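Local coordinates for tubulin-like protein CetZ2 (Haloferax volcanii, PDB 4B45) that binds GTP as a tubulin/FtsZ homologue of the CetZ family and takes part in the control of archaeal cell shape, at residues A[144-149]-A[326-331]; A[190-195]-A[301-306]; A[268-271]-A[276-279]. One frame throughout, in Å; residues are numbered along the deposited sequence.

Overall arrangement
Interaction 1 joins the GTPase domain to the C-terminal helix, on the opposite side of the chain's centre from the other two. Its nearest atoms are about 18 Å from those of interaction 2. Interactions 2 and 3 are neighbours in the C-terminal domain, with centres 11 Å apart. Their strands 298-304 and 263-272 lie side by side in the sheet, where F303 N probably bonds to I270 O at 3.0 Å. All three contacts are largely buried and apolar. Interaction 1 packs helix on helix, with M329 at a partly exposed margin. Interaction 2 packs a helix on the edge strand, and interaction 3 a loop on a strand.

Interaction 1 of 3, residues A[144-149]-A[326-331]; sequences VNAGRS and ESFMER
F328 points its ring edge at helix 140-156, where A146 and G147 receive it. The tip of the ring does the touching. F328 CZ is 3.4 Å from A146 CB, and the same CZ is 3.4 Å from G147 N. Both lie near the ring plane, so the ring slots in edge-on rather than lying flat on the helix. F328 CG is anti to its backbone N (chi1 162°), which swings the ring from helix 323-340 toward its partner. G147 has no side chain, and the backbones come close here: G147 CA is 6.1 Å from M329 CA. The short helix axes approach to 9.5 Å at an angle of 116°. This is the tight part of the contact. Q143 and L150 also touch the F328 ring. The looser part is made by M329, which is partly exposed. Its chain bends at chi2 and chi3 and brings the methyl closest, with M329 CE 3.9 Å from G147 O. With F328 cut back to an alanine, a gap would probably open between the two helices where the ring edge met A146 CB and G147 N. Turned from this contact, N145 ND2 bonds to the carbonyls of G66, a GTP-binding residue, and G104. The bound nucleotide is about 7 Å from the side chain of A146. The contact thus joins the GTPase domain to the C-terminal helix. It has neither charge nor directional bonds, so its hold rests on shape and on burial of apolar surface.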
ATOM      1  N   VAL A 144     -15.282   7.365  11.506  1.00 45.55           N
ATOM      2  CA  VAL A 144     -15.873   8.471  10.745  1.00 50.63           C
ATOM      3  C   VAL A 144     -14.845   9.219   9.878  1.00 52.90           C
ATOM      4  O   VAL A 144     -15.080   9.444   8.693  1.00 48.82           O
ATOM      5  CB  VAL A 144     -16.623   9.457  11.676  1.00 57.78           C
ATOM      6  CG1 VAL A 144     -16.936  10.782  10.967  1.00 54.49           C
ATOM      7  CG2 VAL A 144     -17.894   8.820  12.194  1.00 56.51           C
ATOM      8  N   ASN A 145     -13.705   9.584  10.458  1.00 53.25           N
ATOM      9  CA  ASN A 145     -12.613  10.171   9.678  1.00 44.30           C
ATOM     10  C   ASN A 145     -12.222   9.299   8.474  1.00 46.02           C
ATOM     11  O   ASN A 145     -12.027   9.792   7.355  1.00 42.14           O
ATOM     12  CB  ASN A 145     -11.378  10.400  10.564  1.00 38.28           C
ATOM     13  CG  ASN A 145     -11.505  11.635  11.451  1.00 44.97           C
ATOM     14  OD1 ASN A 145     -12.390  12.463  11.261  1.00 47.10           O
ATOM     15  ND2 ASN A 145     -10.611  11.757  12.422  1.00 45.31           N
ATOM     16  N   ALA A 146     -12.096   8.000   8.707  1.00 45.01           N
ATOM     17  CA  ALA A 146     -11.685   7.082   7.658  1.00 45.10           C
ATOM     18  C   ALA A 146     -12.774   6.904   6.620  1.00 46.01           C
ATOM     19  O   ALA A 146     -12.484   6.780   5.432  1.00 48.52           O
ATOM     20  CB  ALA A 146     -11.280   5.734   8.246  1.00 44.97           C
ATOM     21  N   GLY A 147     -14.025   6.896   7.068  1.00 50.21           N
ATOM     22  CA  GLY A 147     -15.152   6.742   6.165  1.00 50.99           C
ATOM     23  C   GLY A 147     -15.168   7.844   5.127  1.00 52.10           C
ATOM     24  O   GLY A 147     -15.179   7.584   3.924  1.00 48.33           O
ATOM     25  N   ARG A 148     -15.152   9.082   5.603  1.00 46.36           N
ATOM     26  CA  ARG A 148     -15.126  10.253   4.738  1.00 50.86           C
ATOM     27  C   ARG A 148     -13.861  10.314   3.884  1.00 49.36           C
ATOM     28  O   ARG A 148     -13.918  10.589   2.683  1.00 49.80           O
ATOM     29  CB  ARG A 148     -15.225  11.520   5.594  1.00 55.44           C
ATOM     30  CG  ARG A 148     -16.579  11.700   6.236  1.00 60.57           C
ATOM     31  CD  ARG A 148     -16.554  12.745   7.341  1.00 65.64           C
ATOM     32  NE  ARG A 148     -17.909  13.041   7.802  1.00 77.09           N
ATOM     33  CZ  ARG A 148     -18.202  13.811   8.847  1.00 79.96           C
ATOM     34  NH1 ARG A 148     -17.235  14.375   9.565  1.00 77.21           N
ATOM     35  NH2 ARG A 148     -19.471  14.017   9.171  1.00 81.70           N
ATOM     36  N   SER A 149     -12.717  10.078   4.515  1.00 44.64           N
ATOM     37  CA  SER A 149     -11.446  10.102   3.813  1.00 41.39           C
ATOM     38  C   SER A 149     -11.421   9.078   2.669  1.00 47.67           C
ATOM     39  O   SER A 149     -11.043   9.400   1.536  1.00 42.20           O
ATOM     40  CB  SER A 149     -10.317   9.807   4.803  1.00 41.90           C
ATOM     41  OG  SER A 149      -9.059  10.076   4.217  1.00 53.29           O
ATOM     42  N   GLU A 326     -17.639  -3.102   3.326  1.00 48.17           N
ATOM     43  CA  GLU A 326     -19.046  -2.827   3.563  1.00 52.23           C
ATOM     44  C   GLU A 326     -19.352  -2.731   5.054  1.00 56.28           C
ATOM     45  O   GLU A 326     -20.118  -1.868   5.482  1.00 51.02           O
ATOM     46  CB  GLU A 326     -19.910  -3.893   2.909  1.00 58.28           C
ATOM     47  CG  GLU A 326     -19.758  -3.939   1.397  1.00 70.95           C
ATOM     48  CD  GLU A 326     -20.311  -5.221   0.797  1.00 80.45           C
ATOM     49  OE1 GLU A 326     -20.489  -6.202   1.553  1.00 81.47           O
ATOM     50  OE2 GLU A 326     -20.571  -5.242  -0.425  1.00 84.78           O
ATOM     51  N   SER A 327     -18.755  -3.621   5.840  1.00 55.32           N
ATOM     52  CA  SER A 327     -18.911  -3.564   7.282  1.00 61.26           C
ATOM     53  C   SER A 327     -18.337  -2.246   7.803  1.00 60.59           C
ATOM     54  O   SER A 327     -18.967  -1.557   8.606  1.00 56.89           O
ATOM     55  CB  SER A 327     -18.221  -4.755   7.946  1.00 54.50           C
ATOM     56  OG  SER A 327     -18.264  -4.622   9.349  1.00 67.31           O
ATOM     57  N   PHE A 328     -17.152  -1.891   7.314  1.00 55.28           N
ATOM     58  CA  PHE A 328     -16.497  -0.659   7.731  1.00 53.79           C
ATOM     59  C   PHE A 328     -17.359   0.581   7.463  1.00 55.52           C
ATOM     60  O   PHE A 328     -17.564   1.402   8.354  1.00 49.97           O
ATOM     61  CB  PHE A 328     -15.108  -0.510   7.082  1.00 45.78           C
ATOM     62  CG  PHE A 328     -14.581   0.897   7.121  1.00 50.19           C
ATOM     63  CD1 PHE A 328     -14.209   1.480   8.323  1.00 49.27           C
ATOM     64  CD2 PHE A 328     -14.496   1.653   5.961  1.00 54.97           C
ATOM     65  CE1 PHE A 328     -13.753   2.790   8.368  1.00 46.14           C
ATOM     66  CE2 PHE A 328     -14.030   2.964   6.000  1.00 56.09           C
ATOM     67  CZ  PHE A 328     -13.668   3.532   7.211  1.00 44.62           C
ATOM     68  N   MET A 329     -17.865   0.717   6.241  1.00 54.31           N
ATOM     69  CA  MET A 329     -18.719   1.852   5.897  1.00 57.68           C
ATOM     70  C   MET A 329     -20.017   1.877   6.711  1.00 57.51           C
ATOM     71  O   MET A 329     -20.509   2.942   7.086  1.00 60.49           O
ATOM     72  CB  MET A 329     -19.031   1.867   4.392  1.00 54.34           C
ATOM     73  CG  MET A 329     -17.821   2.104   3.502  1.00 51.37           C
ATOM     74  SD  MET A 329     -16.910   3.625   3.865  1.00 57.46           S
ATOM     75  CE  MET A 329     -17.796   4.829   2.871  1.00 58.32           C
ATOM     76  N   GLU A 330     -20.563   0.699   6.983  1.00 58.08           N
ATOM     77  CA  GLU A 330     -21.809   0.566   7.731  1.00 58.05           C
ATOM     78  C   GLU A 330     -21.699   1.124   9.151  1.00 57.37           C
ATOM     79  O   GLU A 330     -22.585   1.848   9.612  1.00 55.44           O
ATOM     80  CB  GLU A 330     -22.245  -0.903   7.764  1.00 71.96           C
ATOM     81  CG  GLU A 330     -23.486  -1.193   8.597  1.00 89.07           C
ATOM     82  CD  GLU A 330     -23.832  -2.680   8.638  1.00103.79           C
ATOM     83  OE1 GLU A 330     -23.375  -3.429   7.742  1.00108.66           O
ATOM     84  OE2 GLU A 330     -24.563  -3.099   9.564  1.00108.16           O
ATOM     85  N   ARG A 331     -20.614   0.799   9.845  1.00 54.61           N
ATOM     86  CA  ARG A 331     -20.464   1.259  11.220  1.00 54.51           C
ATOM     87  C   ARG A 331     -20.172   2.749  11.222  1.00 54.89           C
ATOM     88  O   ARG A 331     -20.631   3.483  12.090  1.00 59.37           O
ATOM     89  CB  ARG A 331     -19.339   0.508  11.924  1.00 66.06           C
ATOM     90  CG  ARG A 331     -19.362  -1.001  11.700  1.00 80.74           C
ATOM     91  CD  ARG A 331     -20.223  -1.734  12.718  1.00 85.76           C
ATOM     92  NE  ARG A 331     -20.394  -3.149  12.375  1.00 91.03           N
ATOM     93  CZ  ARG A 331     -19.442  -4.078  12.478  1.00 91.25           C
ATOM     94  NH1 ARG A 331     -18.226  -3.756  12.911  1.00 90.08           N
ATOM     95  NH2 ARG A 331     -19.709  -5.337  12.141  1.00 87.08           N
TER

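Interaction 2 of 3, residues A[190-195]-A[301-306]; sequences VGLLLA and GDFPLE
A195 N bonds to G191 O at 2.7 Å, a helical bond that helps hold A195 in place against F303. F303 is the centre of the contact. Its CB points toward helix 175-196, and a chi1 of -174° extends the ring from the strand to the helix. The far end of the ring meets the helix. F303 CZ is 3.8 Å from A195 CB, which comes at the ring obliquely. F303 CE2 is 3.5 Å from L192 O, so a backbone carbonyl is part of the wall. The L192 side chain crosses that of F303 at about a right angle, with L192 CD2 4.1 Å from F303 CE2. L305 follows two residues later and turns back on the ring, with its CD2 3.6 Å above the ring centre. That same methyl reaches the helix more loosely: L305 CD2 is 4.4 Å from L192 CD2. V269 and A271 of the neighbouring strand 263-272 also touch F303. L192 rests on L313 of strand 309-319. A bound peptide packs on L192 and L305 and is hydrogen-bonded to E306 by backbone and by E306 OE1. Helix 175-196 also carries the GTP-binding N183 and corresponds to the long central helix of the tubulin/FtsZ fold, on which the edge of the C-terminal domain sheet is packed here.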
ATOM      1  N   VAL A 190       4.630  -4.208  -0.814  1.00 48.20           N
ATOM      2  CA  VAL A 190       4.629  -3.096  -1.759  1.00 46.88           C
ATOM      3  C   VAL A 190       5.987  -2.966  -2.431  1.00 42.79           C
ATOM      4  O   VAL A 190       6.070  -2.817  -3.652  1.00 46.70           O
ATOM      5  CB  VAL A 190       4.219  -1.780  -1.076  1.00 42.68           C
ATOM      6  CG1 VAL A 190       4.347  -0.598  -2.043  1.00 39.66           C
ATOM      7  CG2 VAL A 190       2.790  -1.893  -0.549  1.00 44.03           C
ATOM      8  N   GLY A 191       7.048  -3.056  -1.632  1.00 39.19           N
ATOM      9  CA  GLY A 191       8.406  -2.990  -2.145  1.00 34.61           C
ATOM     10  C   GLY A 191       8.679  -4.001  -3.251  1.00 48.35           C
ATOM     11  O   GLY A 191       9.298  -3.662  -4.263  1.00 47.03           O
ATOM     12  N   LEU A 192       8.220  -5.243  -3.060  1.00 42.39           N
ATOM     13  CA  LEU A 192       8.431  -6.292  -4.046  1.00 37.66           C
ATOM     14  C   LEU A 192       7.640  -5.967  -5.299  1.00 38.55           C
ATOM     15  O   LEU A 192       8.103  -6.201  -6.409  1.00 46.21           O
ATOM     16  CB  LEU A 192       7.995  -7.663  -3.499  1.00 35.34           C
ATOM     17  CG  LEU A 192       8.930  -8.300  -2.476  1.00 42.34           C
ATOM     18  CD1 LEU A 192       8.335  -9.599  -1.927  1.00 43.98           C
ATOM     19  CD2 LEU A 192      10.324  -8.528  -3.043  1.00 41.42           C
ATOM     20  N   LEU A 193       6.435  -5.435  -5.115  1.00 38.11           N
ATOM     21  CA  LEU A 193       5.619  -5.036  -6.253  1.00 40.29           C
ATOM     22  C   LEU A 193       6.323  -3.949  -7.061  1.00 46.09           C
ATOM     23  O   LEU A 193       6.354  -3.993  -8.293  1.00 48.27           O
ATOM     24  CB  LEU A 193       4.264  -4.539  -5.777  1.00 40.69           C
ATOM     25  CG  LEU A 193       3.365  -3.956  -6.862  1.00 47.15           C
ATOM     26  CD1 LEU A 193       2.781  -5.082  -7.666  1.00 50.06           C
ATOM     27  CD2 LEU A 193       2.264  -3.082  -6.264  1.00 42.94           C
ATOM     28  N   LEU A 194       6.898  -2.979  -6.356  1.00 39.29           N
ATOM     29  CA  LEU A 194       7.642  -1.908  -6.990  1.00 40.69           C
ATOM     30  C   LEU A 194       8.929  -2.417  -7.615  1.00 44.50           C
ATOM     31  O   LEU A 194       9.344  -1.938  -8.672  1.00 48.61           O
ATOM     32  CB  LEU A 194       7.960  -0.805  -5.968  1.00 48.87           C
ATOM     33  CG  LEU A 194       6.772  -0.100  -5.303  1.00 45.77           C
ATOM     34  CD1 LEU A 194       7.254   0.848  -4.198  1.00 46.81           C
ATOM     35  CD2 LEU A 194       5.940   0.656  -6.332  1.00 42.36           C
ATOM     36  N   ALA A 195       9.565  -3.390  -6.968  1.00 40.95           N
ATOM     37  CA  ALA A 195      10.853  -3.889  -7.445  1.00 43.63           C
ATOM     38  C   ALA A 195      10.756  -4.762  -8.703  1.00 43.83           C
ATOM     39  O   ALA A 195      11.694  -4.802  -9.514  1.00 47.52           O
ATOM     40  CB  ALA A 195      11.559  -4.655  -6.344  1.00 44.65           C
ATOM     41  N   GLY A 301       3.159 -12.173 -14.582  1.00 43.20           N
ATOM     42  CA  GLY A 301       4.568 -12.115 -14.906  1.00 45.46           C
ATOM     43  C   GLY A 301       5.373 -12.721 -13.781  1.00 42.68           C
ATOM     44  O   GLY A 301       4.857 -12.930 -12.682  1.00 49.02           O
ATOM     45  N   ASP A 302       6.638 -13.008 -14.047  1.00 41.97           N
ATOM     46  CA  ASP A 302       7.488 -13.616 -13.031  1.00 49.33           C
ATOM     47  C   ASP A 302       8.607 -12.673 -12.625  1.00 52.98           C
ATOM     48  O   ASP A 302       9.140 -11.935 -13.448  1.00 55.02           O
ATOM     49  CB  ASP A 302       8.065 -14.950 -13.521  1.00 54.06           C
ATOM     50  CG  ASP A 302       6.990 -16.000 -13.753  1.00 64.81           C
ATOM     51  OD1 ASP A 302       5.808 -15.725 -13.424  1.00 63.67           O
ATOM     52  OD2 ASP A 302       7.327 -17.091 -14.273  1.00 69.94           O
ATOM     53  N   PHE A 303       8.949 -12.719 -11.342  1.00 49.84           N
ATOM     54  CA  PHE A 303       9.986 -11.885 -10.746  1.00 45.49           C
ATOM     55  C   PHE A 303      11.137 -12.803 -10.331  1.00 46.46           C
ATOM     56  O   PHE A 303      11.095 -13.413  -9.259  1.00 49.12           O
ATOM     57  CB  PHE A 303       9.392 -11.178  -9.524  1.00 44.12           C
ATOM     58  CG  PHE A 303      10.294 -10.160  -8.871  1.00 46.42           C
ATOM     59  CD1 PHE A 303      11.583  -9.918  -9.332  1.00 52.16           C
ATOM     60  CD2 PHE A 303       9.838  -9.444  -7.765  1.00 41.75           C
ATOM     61  CE1 PHE A 303      12.401  -8.971  -8.710  1.00 55.75           C
ATOM     62  CE2 PHE A 303      10.645  -8.497  -7.139  1.00 41.83           C
ATOM     63  CZ  PHE A 303      11.931  -8.260  -7.613  1.00 49.12           C
ATOM     64  N   PRO A 304      12.169 -12.913 -11.175  1.00 48.34           N
ATOM     65  CA  PRO A 304      13.331 -13.740 -10.822  1.00 52.62           C
ATOM     66  C   PRO A 304      14.191 -13.117  -9.714  1.00 55.81           C
ATOM     67  O   PRO A 304      14.723 -12.024  -9.894  1.00 59.84           O
ATOM     68  CB  PRO A 304      14.126 -13.806 -12.134  1.00 55.92           C
ATOM     69  CG  PRO A 304      13.153 -13.417 -13.201  1.00 54.89           C
ATOM     70  CD  PRO A 304      12.255 -12.413 -12.557  1.00 52.36           C
ATOM     71  N   LEU A 305      14.307 -13.801  -8.578  1.00 57.16           N
ATOM     72  CA  LEU A 305      15.164 -13.334  -7.492  1.00 60.59           C
ATOM     73  C   LEU A 305      15.775 -14.484  -6.682  1.00 60.90           C
ATOM     74  O   LEU A 305      15.242 -15.593  -6.665  1.00 55.77           O
ATOM     75  CB  LEU A 305      14.408 -12.352  -6.585  1.00 58.39           C
ATOM     76  CG  LEU A 305      13.012 -12.741  -6.093  1.00 60.99           C
ATOM     77  CD1 LEU A 305      13.069 -13.788  -4.990  1.00 63.33           C
ATOM     78  CD2 LEU A 305      12.258 -11.517  -5.615  1.00 57.62           C
ATOM     79  N   GLU A 306      16.897 -14.215  -6.018  1.00 54.68           N
ATOM     80  CA  GLU A 306      17.538 -15.217  -5.181  1.00 55.97           C
ATOM     81  C   GLU A 306      16.707 -15.460  -3.921  1.00 54.84           C
ATOM     82  O   GLU A 306      16.344 -14.519  -3.199  1.00 48.32           O
ATOM     83  CB  GLU A 306      18.963 -14.797  -4.808  1.00 62.56           C
ATOM     84  CG  GLU A 306      19.666 -15.777  -3.877  1.00 72.07           C
ATOM     85  CD  GLU A 306      21.083 -15.356  -3.514  1.00 83.33           C
ATOM     86  OE1 GLU A 306      21.491 -14.234  -3.887  1.00 86.48           O
ATOM     87  OE2 GLU A 306      21.789 -16.153  -2.857  1.00 84.36           O
TER

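Interaction 3 of 3, residues A[268-271]-A[276-279]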
ATOM      1  N   VAL A 268      -0.797 -11.107 -11.341  1.00 41.80           N
ATOM      2  CA  VAL A 268      -0.225 -12.226 -10.623  1.00 40.70           C
ATOM      3  C   VAL A 268       1.264 -12.320 -10.879  1.00 41.37           C
ATOM      4  O   VAL A 268       1.707 -12.553 -12.005  1.00 42.43           O
ATOM      5  CB  VAL A 268      -0.872 -13.537 -11.057  1.00 43.28           C
ATOM      6  CG1 VAL A 268      -0.354 -14.681 -10.206  1.00 45.95           C
ATOM      7  CG2 VAL A 268      -2.383 -13.406 -10.978  1.00 37.89           C
ATOM      8  N   VAL A 269       2.033 -12.137  -9.818  1.00 43.28           N
ATOM      9  CA  VAL A 269       3.475 -12.212  -9.910  1.00 40.95           C
ATOM     10  C   VAL A 269       3.892 -13.407  -9.073  1.00 44.94           C
ATOM     11  O   VAL A 269       3.554 -13.507  -7.891  1.00 41.31           O
ATOM     12  CB  VAL A 269       4.154 -10.893  -9.409  1.00 45.39           C
ATOM     13  CG1 VAL A 269       5.681 -10.981  -9.477  1.00 43.50           C
ATOM     14  CG2 VAL A 269       3.673  -9.696 -10.215  1.00 42.28           C
ATOM     15  N   ILE A 270       4.585 -14.340  -9.709  1.00 43.94           N
ATOM     16  CA  ILE A 270       5.225 -15.433  -8.999  1.00 41.73           C
ATOM     17  C   ILE A 270       6.692 -15.067  -8.896  1.00 43.89           C
ATOM     18  O   ILE A 270       7.352 -14.821  -9.912  1.00 42.58           O
ATOM     19  CB  ILE A 270       5.102 -16.760  -9.770  1.00 43.17           C
ATOM     20  CG1 ILE A 270       3.635 -17.069 -10.056  1.00 41.32           C
ATOM     21  CG2 ILE A 270       5.777 -17.894  -9.013  1.00 40.98           C
ATOM     22  CD1 ILE A 270       2.763 -16.976  -8.845  1.00 45.52           C
ATOM     23  N   ALA A 271       7.199 -15.010  -7.670  1.00 37.20           N
ATOM     24  CA  ALA A 271       8.590 -14.641  -7.447  1.00 40.56           C
ATOM     25  C   ALA A 271       9.424 -15.818  -6.944  1.00 46.22           C
ATOM     26  O   ALA A 271       8.946 -16.654  -6.168  1.00 51.50           O
ATOM     27  CB  ALA A 271       8.668 -13.467  -6.456  1.00 37.93           C
ATOM     28  N   THR A 276      13.168 -22.922 -10.497  1.00 49.20           N
ATOM     29  CA  THR A 276      12.238 -23.587  -9.589  1.00 44.91           C
ATOM     30  C   THR A 276      10.761 -23.315  -9.909  1.00 48.80           C
ATOM     31  O   THR A 276       9.862 -23.979  -9.385  1.00 48.48           O
ATOM     32  CB  THR A 276      12.521 -23.197  -8.122  1.00 49.53           C
ATOM     33  OG1 THR A 276      12.044 -21.868  -7.865  1.00 43.42           O
ATOM     34  CG2 THR A 276      14.022 -23.280  -7.829  1.00 53.31           C
ATOM     35  N   ILE A 277      10.516 -22.343 -10.773  1.00 45.79           N
ATOM     36  CA  ILE A 277       9.151 -21.929 -11.105  1.00 43.46           C
ATOM     37  C   ILE A 277       8.606 -22.712 -12.300  1.00 49.83           C
ATOM     38  O   ILE A 277       9.053 -22.501 -13.432  1.00 45.49           O
ATOM     39  CB  ILE A 277       9.132 -20.437 -11.442  1.00 43.88           C
ATOM     40  CG1 ILE A 277       9.691 -19.622 -10.265  1.00 49.27           C
ATOM     41  CG2 ILE A 277       7.730 -19.986 -11.807  1.00 42.71           C
ATOM     42  CD1 ILE A 277       9.371 -18.138 -10.329  1.00 55.34           C
ATOM     43  N   PRO A 278       7.637 -23.617 -12.050  1.00 47.30           N
ATOM     44  CA  PRO A 278       7.128 -24.522 -13.086  1.00 45.81           C
ATOM     45  C   PRO A 278       6.135 -23.855 -14.032  1.00 47.87           C
ATOM     46  O   PRO A 278       5.267 -23.100 -13.593  1.00 50.03           O
ATOM     47  CB  PRO A 278       6.423 -25.616 -12.281  1.00 48.47           C
ATOM     48  CG  PRO A 278       6.009 -24.938 -10.993  1.00 42.41           C
ATOM     49  CD  PRO A 278       7.036 -23.876 -10.727  1.00 45.65           C
ATOM     50  N   ARG A 279       6.262 -24.159 -15.321  1.00 43.87           N
ATOM     51  CA  ARG A 279       5.372 -23.612 -16.335  1.00 42.54           C
ATOM     52  C   ARG A 279       3.910 -23.932 -16.046  1.00 46.80           C
ATOM     53  O   ARG A 279       3.050 -23.057 -16.103  1.00 47.39           O
ATOM     54  CB  ARG A 279       5.746 -24.168 -17.713  1.00 41.88           C
ATOM     55  CG  ARG A 279       4.755 -23.813 -18.808  1.00 39.39           C
ATOM     56  CD  ARG A 279       5.214 -24.361 -20.153  1.00 41.26           C
ATOM     57  NE  ARG A 279       4.241 -24.060 -21.193  1.00 49.28           N
ATOM     58  CZ  ARG A 279       4.361 -24.452 -22.457  1.00 49.79           C
ATOM     59  NH1 ARG A 279       5.412 -25.166 -22.833  1.00 48.90           N
ATOM     60  NH2 ARG A 279       3.420 -24.138 -23.340  1.00 43.23           N
TER
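I277 reaches from its loop to strand 263-272 and meets I270. These two isoleucines bury most of the surface, and A271 adds a small share. The main touch is between methyls, I277 CD1 to I270 CG2 at 3.8 Å. The gamma methyls are nearly as near, with I277 CG2 4.0 Å from I270 CG2. The extended chi2 of I277 (-164°) carries CD1 outward to the strand. There it also lies over backbone: I277 CD1 is 3.9 Å from I270 O and 4.1 Å from A271 C. The methyl of A271 points away, so that residue takes part through its main chain. I270 meets the loop with its CG2 branch, while its CG1 branch leads off from I277. V282 of helix 279-293 touches both isoleucines, and D302 of strand 298-304 does so too. T276 OG1 bonds to E273 O within the turn. P278 then takes the N-cap position of helix 279-293. The loop is therefore packed down just where the helix begins. Strand 263-272, helix 279-293 and the adjacent parallel strand 298-304 make a beta-alpha-beta crossover in the C-terminal domain, and this contact packs the loop that joins the first strand to the helix.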